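Local coordinates for protein transcriptional regulator KdgR (Pseudomonas aeruginosa, PDB 5Y6I) that probably binds DNA as a transcription factor of the IclR family, using an N-terminal helix-turn-helix domain, with two copies in the assembly, at residues A19-D24 with V45-S50; K51-L56 with N72-G77. All coordinates share one frame; numbering follows the deposited sequence.

Contact 1 of 2, residues A19-D24 with V45-S50; sequences AEVGTD and VGMPAS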
ATOM      1  N   ALA A  19     -14.736   2.105 -23.649  1.00116.71           N
ATOM      2  CA  ALA A  19     -14.299   1.847 -22.281  1.00108.54           C
ATOM      3  C   ALA A  19     -12.781   1.787 -22.197  1.00 99.38           C
ATOM      4  O   ALA A  19     -12.183   2.296 -21.241  1.00 89.98           O
ATOM      5  CB  ALA A  19     -14.916   0.549 -21.770  1.00112.41           C
ATOM      6  N   GLU A  20     -12.145   1.169 -23.196  1.00 98.96           N
ATOM      7  CA  GLU A  20     -10.693   1.047 -23.197  1.00 95.35           C
ATOM      8  C   GLU A  20     -10.031   2.416 -23.239  1.00 93.77           C
ATOM      9  O   GLU A  20      -9.200   2.744 -22.384  1.00 92.71           O
ATOM     10  CB  GLU A  20     -10.241   0.204 -24.385  1.00 96.37           C
ATOM     11  CG  GLU A  20      -8.899  -0.458 -24.172  1.00 98.79           C
ATOM     12  CD  GLU A  20      -8.825  -1.826 -24.819  1.00105.81           C
ATOM     13  OE1 GLU A  20      -9.360  -1.993 -25.935  1.00104.65           O
ATOM     14  OE2 GLU A  20      -8.250  -2.739 -24.196  1.00110.32           O
ATOM     15  N   VAL A  21     -10.401   3.228 -24.229  1.00 90.02           N
ATOM     16  CA  VAL A  21      -9.787   4.535 -24.409  1.00 83.99           C
ATOM     17  C   VAL A  21      -9.966   5.396 -23.169  1.00 82.65           C
ATOM     18  O   VAL A  21      -9.038   6.097 -22.757  1.00 82.92           O
ATOM     19  CB  VAL A  21     -10.355   5.194 -25.680  1.00 87.26           C
ATOM     20  CG1 VAL A  21     -11.816   5.454 -25.523  1.00 86.93           C
ATOM     21  CG2 VAL A  21      -9.614   6.477 -25.987  1.00 87.59           C
ATOM     22  N   GLY A  22     -11.125   5.321 -22.526  1.00 80.25           N
ATOM     23  CA  GLY A  22     -11.345   6.045 -21.298  1.00 71.74           C
ATOM     24  C   GLY A  22     -10.293   5.752 -20.248  1.00 75.08           C
ATOM     25  O   GLY A  22      -9.581   6.666 -19.808  1.00 75.29           O
ATOM     26  N   THR A  23     -10.169   4.490 -19.824  1.00 72.37           N
ATOM     27  CA  THR A  23      -9.202   4.223 -18.773  1.00 68.97           C
ATOM     28  C   THR A  23      -7.782   4.165 -19.308  1.00 67.10           C
ATOM     29  O   THR A  23      -6.840   4.390 -18.539  1.00 71.42           O
ATOM     30  CB  THR A  23      -9.545   2.939 -18.022  1.00 72.55           C
ATOM     31  OG1 THR A  23      -9.722   1.858 -18.948  1.00 74.18           O
ATOM     32  CG2 THR A  23     -10.806   3.151 -17.180  1.00 74.24           C
ATOM     33  N   ASP A  24      -7.602   3.906 -20.605  1.00 61.70           N
ATOM     34  CA  ASP A  24      -6.281   4.120 -21.184  1.00 66.52           C
ATOM     35  C   ASP A  24      -5.843   5.571 -21.011  1.00 70.94           C
ATOM     36  O   ASP A  24      -4.656   5.845 -20.807  1.00 76.32           O
ATOM     37  CB  ASP A  24      -6.263   3.724 -22.659  1.00 70.77           C
ATOM     38  CG  ASP A  24      -6.341   2.201 -22.877  1.00 81.55           C
ATOM     39  OD1 ASP A  24      -6.016   1.410 -21.953  1.00 78.79           O
ATOM     40  OD2 ASP A  24      -6.718   1.797 -24.004  1.00 89.80           O
ATOM     41  N   VAL A  45      -0.499   8.740 -24.645  1.00 78.73           N
ATOM     42  CA  VAL A  45      -1.354   7.639 -25.093  1.00 75.50           C
ATOM     43  C   VAL A  45      -1.441   7.494 -26.599  1.00 73.59           C
ATOM     44  O   VAL A  45      -2.222   6.661 -27.068  1.00 76.66           O
ATOM     45  CB  VAL A  45      -2.832   7.739 -24.666  1.00 76.83           C
ATOM     46  CG1 VAL A  45      -2.959   7.931 -23.226  1.00 73.41           C
ATOM     47  CG2 VAL A  45      -3.500   8.897 -25.363  1.00 78.07           C
ATOM     48  N   GLY A  46      -0.722   8.302 -27.370  1.00 73.58           N
ATOM     49  CA  GLY A  46      -0.731   8.166 -28.819  1.00 79.35           C
ATOM     50  C   GLY A  46      -2.075   8.259 -29.506  1.00 85.96           C
ATOM     51  O   GLY A  46      -2.366   7.445 -30.387  1.00 98.19           O
ATOM     52  N   MET A  47      -2.900   9.225 -29.142  1.00 83.78           N
ATOM     53  CA  MET A  47      -4.150   9.485 -29.832  1.00 85.49           C
ATOM     54  C   MET A  47      -4.245  10.953 -30.214  1.00 83.53           C
ATOM     55  O   MET A  47      -3.547  11.802 -29.643  1.00 81.66           O
ATOM     56  CB  MET A  47      -5.337   9.087 -28.950  1.00 82.44           C
ATOM     57  CG  MET A  47      -5.134   7.769 -28.276  1.00 86.36           C
ATOM     58  SD  MET A  47      -6.612   7.212 -27.422  1.00 93.57           S
ATOM     59  CE  MET A  47      -6.808   8.532 -26.239  1.00 92.64           C
ATOM     60  N   PRO A  48      -5.063  11.279 -31.215  1.00 85.65           N
ATOM     61  CA  PRO A  48      -5.246  12.693 -31.591  1.00 83.50           C
ATOM     62  C   PRO A  48      -5.705  13.545 -30.413  1.00 83.16           C
ATOM     63  O   PRO A  48      -6.461  13.088 -29.553  1.00 80.65           O
ATOM     64  CB  PRO A  48      -6.314  12.629 -32.689  1.00 83.43           C
ATOM     65  CG  PRO A  48      -6.251  11.233 -33.235  1.00 85.40           C
ATOM     66  CD  PRO A  48      -5.451  10.361 -32.308  1.00 86.32           C
ATOM     67  N   ALA A  49      -5.230  14.797 -30.377  1.00 84.23           N
ATOM     68  CA  ALA A  49      -5.546  15.673 -29.251  1.00 77.97           C
ATOM     69  C   ALA A  49      -7.041  15.862 -29.091  1.00 74.41           C
ATOM     70  O   ALA A  49      -7.528  15.975 -27.961  1.00 77.87           O
ATOM     71  CB  ALA A  49      -4.877  17.036 -29.411  1.00 61.01           C
ATOM     72  N   SER A  50      -7.785  15.868 -30.200  1.00 68.85           N
ATOM     73  CA  SER A  50      -9.219  16.140 -30.137  1.00 71.46           C
ATOM     74  C   SER A  50      -9.973  15.014 -29.436  1.00 70.84           C
ATOM     75  O   SER A  50     -10.811  15.268 -28.559  1.00 64.39           O
ATOM     76  CB  SER A  50      -9.771  16.402 -31.543  1.00 77.81           C
ATOM     77  OG  SER A  50      -9.222  15.523 -32.519  1.00 83.91           O
TER
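Val21 on helix 18-31 packs against Met47 in a small, partly buried apolar contact within the DNA-binding domain, where the domain's first helix meets the turn between helices 38-45 and 49-61. Only about 140 Å² is buried in all. The methionine's tip comes across the valine at a slant, and a single methyl does the touching: Val21 CG2 lies 3.4 Å from Met47 SD and 3.5 Å from Met47 CE. With chi1 at 64°, Val21 turns CG2 away from its own amide nitrogen and toward the methionine. On Met47 the extended chi2 (-172°) carries SD out to the valine, and the bend at chi3 (-61°) folds CE back beside the same methyl. Asp24 lies about one turn further along helix 18-31, and Val45 CG1 rests 3.6 Å from Asp24 O, a methyl on a backbone carbonyl. The carboxylate of Asp24 is engaged with the other chain, its OD1 hydrogen-bonded to Ser62 OG of the second subunit. After helix 38-45 the chain turns at Gly46, which has positive phi, and Pro48 takes the N-cap position of helix 49-61: this is the turn of a helix-turn-helix, backed by the preceding helix.

Contact 2 of 2, residues K51-L56 with N72-G77; sequences KVHRYL and NHYSLG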
ATOM      1  N   LYS A  51      -9.680  13.756 -29.781  1.00 78.93           N
ATOM      2  CA  LYS A  51     -10.324  12.660 -29.064  1.00 83.49           C
ATOM      3  C   LYS A  51      -9.945  12.661 -27.585  1.00 76.32           C
ATOM      4  O   LYS A  51     -10.787  12.358 -26.733  1.00 79.93           O
ATOM      5  CB  LYS A  51      -9.987  11.315 -29.722  1.00 93.62           C
ATOM      6  CG  LYS A  51     -10.169  10.097 -28.835  1.00101.02           C
ATOM      7  CD  LYS A  51     -10.134   8.782 -29.639  1.00107.58           C
ATOM      8  CE  LYS A  51      -8.720   8.210 -29.736  1.00108.40           C
ATOM      9  NZ  LYS A  51      -8.518   7.103 -30.727  1.00109.79           N
ATOM     10  N   VAL A  52      -8.705  13.027 -27.248  1.00 70.21           N
ATOM     11  CA  VAL A  52      -8.342  13.069 -25.828  1.00 70.09           C
ATOM     12  C   VAL A  52      -9.172  14.125 -25.119  1.00 64.84           C
ATOM     13  O   VAL A  52      -9.782  13.864 -24.072  1.00 59.16           O
ATOM     14  CB  VAL A  52      -6.827  13.299 -25.637  1.00 63.10           C
ATOM     15  CG1 VAL A  52      -6.464  13.387 -24.138  1.00 54.81           C
ATOM     16  CG2 VAL A  52      -6.044  12.175 -26.282  1.00 65.55           C
ATOM     17  N   HIS A  53      -9.241  15.326 -25.698  1.00 68.95           N
ATOM     18  CA  HIS A  53     -10.056  16.373 -25.087  1.00 71.54           C
ATOM     19  C   HIS A  53     -11.499  15.923 -24.886  1.00 77.32           C
ATOM     20  O   HIS A  53     -12.103  16.242 -23.858  1.00 83.02           O
ATOM     21  CB  HIS A  53     -10.027  17.658 -25.915  1.00 70.09           C
ATOM     22  CG  HIS A  53     -11.039  18.658 -25.460  1.00 71.63           C
ATOM     23  ND1 HIS A  53     -10.784  19.563 -24.453  1.00 75.48           N
ATOM     24  CD2 HIS A  53     -12.329  18.845 -25.818  1.00 77.48           C
ATOM     25  CE1 HIS A  53     -11.869  20.282 -24.229  1.00 81.86           C
ATOM     26  NE2 HIS A  53     -12.819  19.867 -25.047  1.00 86.71           N
ATOM     27  N   ARG A  54     -12.059  15.169 -25.835  1.00 83.48           N
ATOM     28  CA  ARG A  54     -13.444  14.726 -25.703  1.00 85.40           C
ATOM     29  C   ARG A  54     -13.607  13.800 -24.510  1.00 79.02           C
ATOM     30  O   ARG A  54     -14.508  13.994 -23.683  1.00 76.27           O
ATOM     31  CB  ARG A  54     -13.915  14.039 -26.989  1.00 91.08           C
ATOM     32  CG  ARG A  54     -15.405  14.225 -27.231  1.00 96.83           C
ATOM     33  CD  ARG A  54     -15.814  13.890 -28.652  1.00102.68           C
ATOM     34  NE  ARG A  54     -14.830  14.304 -29.651  1.00103.66           N
ATOM     35  CZ  ARG A  54     -14.302  13.471 -30.544  1.00103.26           C
ATOM     36  NH1 ARG A  54     -14.674  12.194 -30.540  1.00104.16           N
ATOM     37  NH2 ARG A  54     -13.411  13.907 -31.434  1.00 98.59           N
ATOM     38  N   TYR A  55     -12.729  12.794 -24.394  1.00 77.59           N
ATOM     39  CA  TYR A  55     -12.834  11.841 -23.289  1.00 76.89           C
ATOM     40  C   TYR A  55     -12.385  12.451 -21.972  1.00 68.97           C
ATOM     41  O   TYR A  55     -12.872  12.042 -20.913  1.00 67.71           O
ATOM     42  CB  TYR A  55     -12.028  10.574 -23.581  1.00 79.75           C
ATOM     43  CG  TYR A  55     -12.673   9.644 -24.582  1.00 89.60           C
ATOM     44  CD1 TYR A  55     -12.439   9.792 -25.941  1.00 92.32           C
ATOM     45  CD2 TYR A  55     -13.515   8.618 -24.164  1.00 92.92           C
ATOM     46  CE1 TYR A  55     -13.026   8.954 -26.859  1.00 98.39           C
ATOM     47  CE2 TYR A  55     -14.116   7.778 -25.076  1.00 97.15           C
ATOM     48  CZ  TYR A  55     -13.863   7.949 -26.426  1.00101.16           C
ATOM     49  OH  TYR A  55     -14.443   7.112 -27.355  1.00106.22           O
ATOM     50  N   LEU A  56     -11.456  13.414 -22.010  1.00 68.90           N
ATOM     51  CA  LEU A  56     -11.128  14.174 -20.804  1.00 68.98           C
ATOM     52  C   LEU A  56     -12.393  14.745 -20.170  1.00 75.19           C
ATOM     53  O   LEU A  56     -12.646  14.546 -18.976  1.00 74.69           O
ATOM     54  CB  LEU A  56     -10.123  15.289 -21.122  1.00 64.52           C
ATOM     55  CG  LEU A  56      -8.644  14.976 -20.835  1.00 67.24           C
ATOM     56  CD1 LEU A  56      -7.703  16.097 -21.281  1.00 65.23           C
ATOM     57  CD2 LEU A  56      -8.416  14.673 -19.342  1.00 62.16           C
ATOM     58  N   ASN A  72      -4.977  25.446 -15.659  1.00100.98           N
ATOM     59  CA  ASN A  72      -5.688  24.651 -16.651  1.00 86.61           C
ATOM     60  C   ASN A  72      -5.105  23.261 -16.820  1.00 78.18           C
ATOM     61  O   ASN A  72      -5.476  22.558 -17.763  1.00 73.02           O
ATOM     62  CB  ASN A  72      -5.729  25.339 -18.019  1.00 86.74           C
ATOM     63  CG  ASN A  72      -6.756  26.432 -18.081  1.00 91.68           C
ATOM     64  OD1 ASN A  72      -7.799  26.351 -17.432  1.00 95.30           O
ATOM     65  ND2 ASN A  72      -6.471  27.470 -18.856  1.00 95.33           N
ATOM     66  N   HIS A  73      -4.209  22.838 -15.937  1.00 79.36           N
ATOM     67  CA  HIS A  73      -3.604  21.528 -16.084  1.00 75.20           C
ATOM     68  C   HIS A  73      -4.583  20.448 -15.657  1.00 66.64           C
ATOM     69  O   HIS A  73      -5.446  20.670 -14.800  1.00 60.83           O
ATOM     70  CB  HIS A  73      -2.323  21.427 -15.257  1.00 81.05           C
ATOM     71  CG  HIS A  73      -1.149  22.118 -15.877  1.00 83.75           C
ATOM     72  ND1 HIS A  73      -0.298  22.929 -15.154  1.00 87.51           N
ATOM     73  CD2 HIS A  73      -0.677  22.113 -17.145  1.00 85.23           C
ATOM     74  CE1 HIS A  73       0.643  23.400 -15.951  1.00 91.19           C
ATOM     75  NE2 HIS A  73       0.434  22.924 -17.166  1.00 93.52           N
ATOM     76  N   TYR A  74      -4.436  19.269 -16.269  1.00 61.31           N
ATOM     77  CA  TYR A  74      -5.264  18.107 -15.971  1.00 61.03           C
ATOM     78  C   TYR A  74      -4.572  17.221 -14.955  1.00 63.17           C
ATOM     79  O   TYR A  74      -3.360  17.001 -15.033  1.00 67.12           O
ATOM     80  CB  TYR A  74      -5.554  17.293 -17.239  1.00 56.46           C
ATOM     81  CG  TYR A  74      -6.380  18.046 -18.252  1.00 56.85           C
ATOM     82  CD1 TYR A  74      -7.760  18.202 -18.084  1.00 59.63           C
ATOM     83  CD2 TYR A  74      -5.785  18.623 -19.363  1.00 55.92           C
ATOM     84  CE1 TYR A  74      -8.521  18.911 -19.014  1.00 62.23           C
ATOM     85  CE2 TYR A  74      -6.536  19.336 -20.296  1.00 57.64           C
ATOM     86  CZ  TYR A  74      -7.892  19.476 -20.118  1.00 59.50           C
ATOM     87  OH  TYR A  74      -8.604  20.185 -21.059  1.00 64.05           O
ATOM     88  N   SER A  75      -5.352  16.693 -14.018  1.00 64.34           N
ATOM     89  CA  SER A  75      -4.813  15.795 -13.013  1.00 66.13           C
ATOM     90  C   SER A  75      -5.897  14.811 -12.600  1.00 70.74           C
ATOM     91  O   SER A  75      -7.041  14.881 -13.055  1.00 72.52           O
ATOM     92  CB  SER A  75      -4.294  16.584 -11.813  1.00 75.33           C
ATOM     93  OG  SER A  75      -5.243  17.571 -11.441  1.00 92.59           O
ATOM     94  N   LEU A  76      -5.537  13.899 -11.707  1.00 73.07           N
ATOM     95  CA  LEU A  76      -6.481  12.878 -11.297  1.00 65.52           C
ATOM     96  C   LEU A  76      -7.501  13.459 -10.345  1.00 61.41           C
ATOM     97  O   LEU A  76      -7.175  14.284  -9.487  1.00 65.37           O
ATOM     98  CB  LEU A  76      -5.762  11.709 -10.647  1.00 68.07           C
ATOM     99  CG  LEU A  76      -4.794  11.015 -11.594  1.00 72.56           C
ATOM    100  CD1 LEU A  76      -3.696  10.283 -10.822  1.00 70.42           C
ATOM    101  CD2 LEU A  76      -5.570  10.069 -12.473  1.00 71.02           C
ATOM    102  N   GLY A  77      -8.751  13.031 -10.510  1.00 54.10           N
ATOM    103  CA  GLY A  77      -9.806  13.440  -9.613  1.00 54.44           C
ATOM    104  C   GLY A  77      -9.867  12.583  -8.360  1.00 63.32           C
ATOM    105  O   GLY A  77      -9.120  11.615  -8.179  1.00 64.33           O
TER
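Leu56 and Tyr74 join the second helix of the helix-turn-helix, 49-61, to the wing of this winged-helix domain, the two-stranded antiparallel hairpin of strands 65-67 and 74-76. The contact is carried by one leucine methyl laid on the flat of an aromatic ring. Leu56 CD1 sits 3.4 Å from the centroid of the Tyr74 ring and 6° off its normal, a CH-pi contact squarely over the face. All six ring carbons are therefore about equally far from it, with Leu56 CD1 to Tyr74 CZ at 3.6 Å. The second branch lies lower down the ring, where Leu56 CD2 comes within 3.8 Å of Tyr74 CD1. Leucine chi2 of 176° extends CD1 away from the helix backbone and makes it the leading methyl. On the tyrosine, CG lies beside the backbone N and opposite the carbonyl carbon (chi1 -65°), and the ring is turned with its face to the helix. The opposite face has the backbone carbonyl O of Asn72 above it, set out toward the rim, from the loop just ahead of the strand. Leu56 also touches Leu41 of helix 38-45, so the same leucine reaches both the wing and the first helix of the helix-turn-helix. Tyr74 packs in addition on Gln67 of the partner strand and on Thr36, with which it also shares a backbone hydrogen bond; Ser75 pairs in the same way with Val66 across the hairpin. At the outer end of the ring stands His53, one turn before Leu56. The phenol oxygen approaches the edge of the imidazole, near its plane, and Tyr74 OH remains 4.1 Å from His53 ND1, a loose approach rather than a bond.

Contact 1 holds the turn leading into helix 49-61, and contact 2 holds that helix itself to the wing. Their centres are 10 Å apart and they touch, Val21 CG1 packing 3.3 Å from Tyr55 CE2 and Met47 CE 3.7 Å from Val52 CG2, so the two packings run into one another along one flank of helix 49-61. Contact 2 is the more buried at its centre, an aliphatic-on-aromatic pair with an exposed histidine at its border. Contact 1 is only partly buried, wholly aliphatic and thioether in its side-chain packing, and lies beside a polar junction with the second subunit. That subunit also packs near contact 2, through its Ala19 on Tyr55.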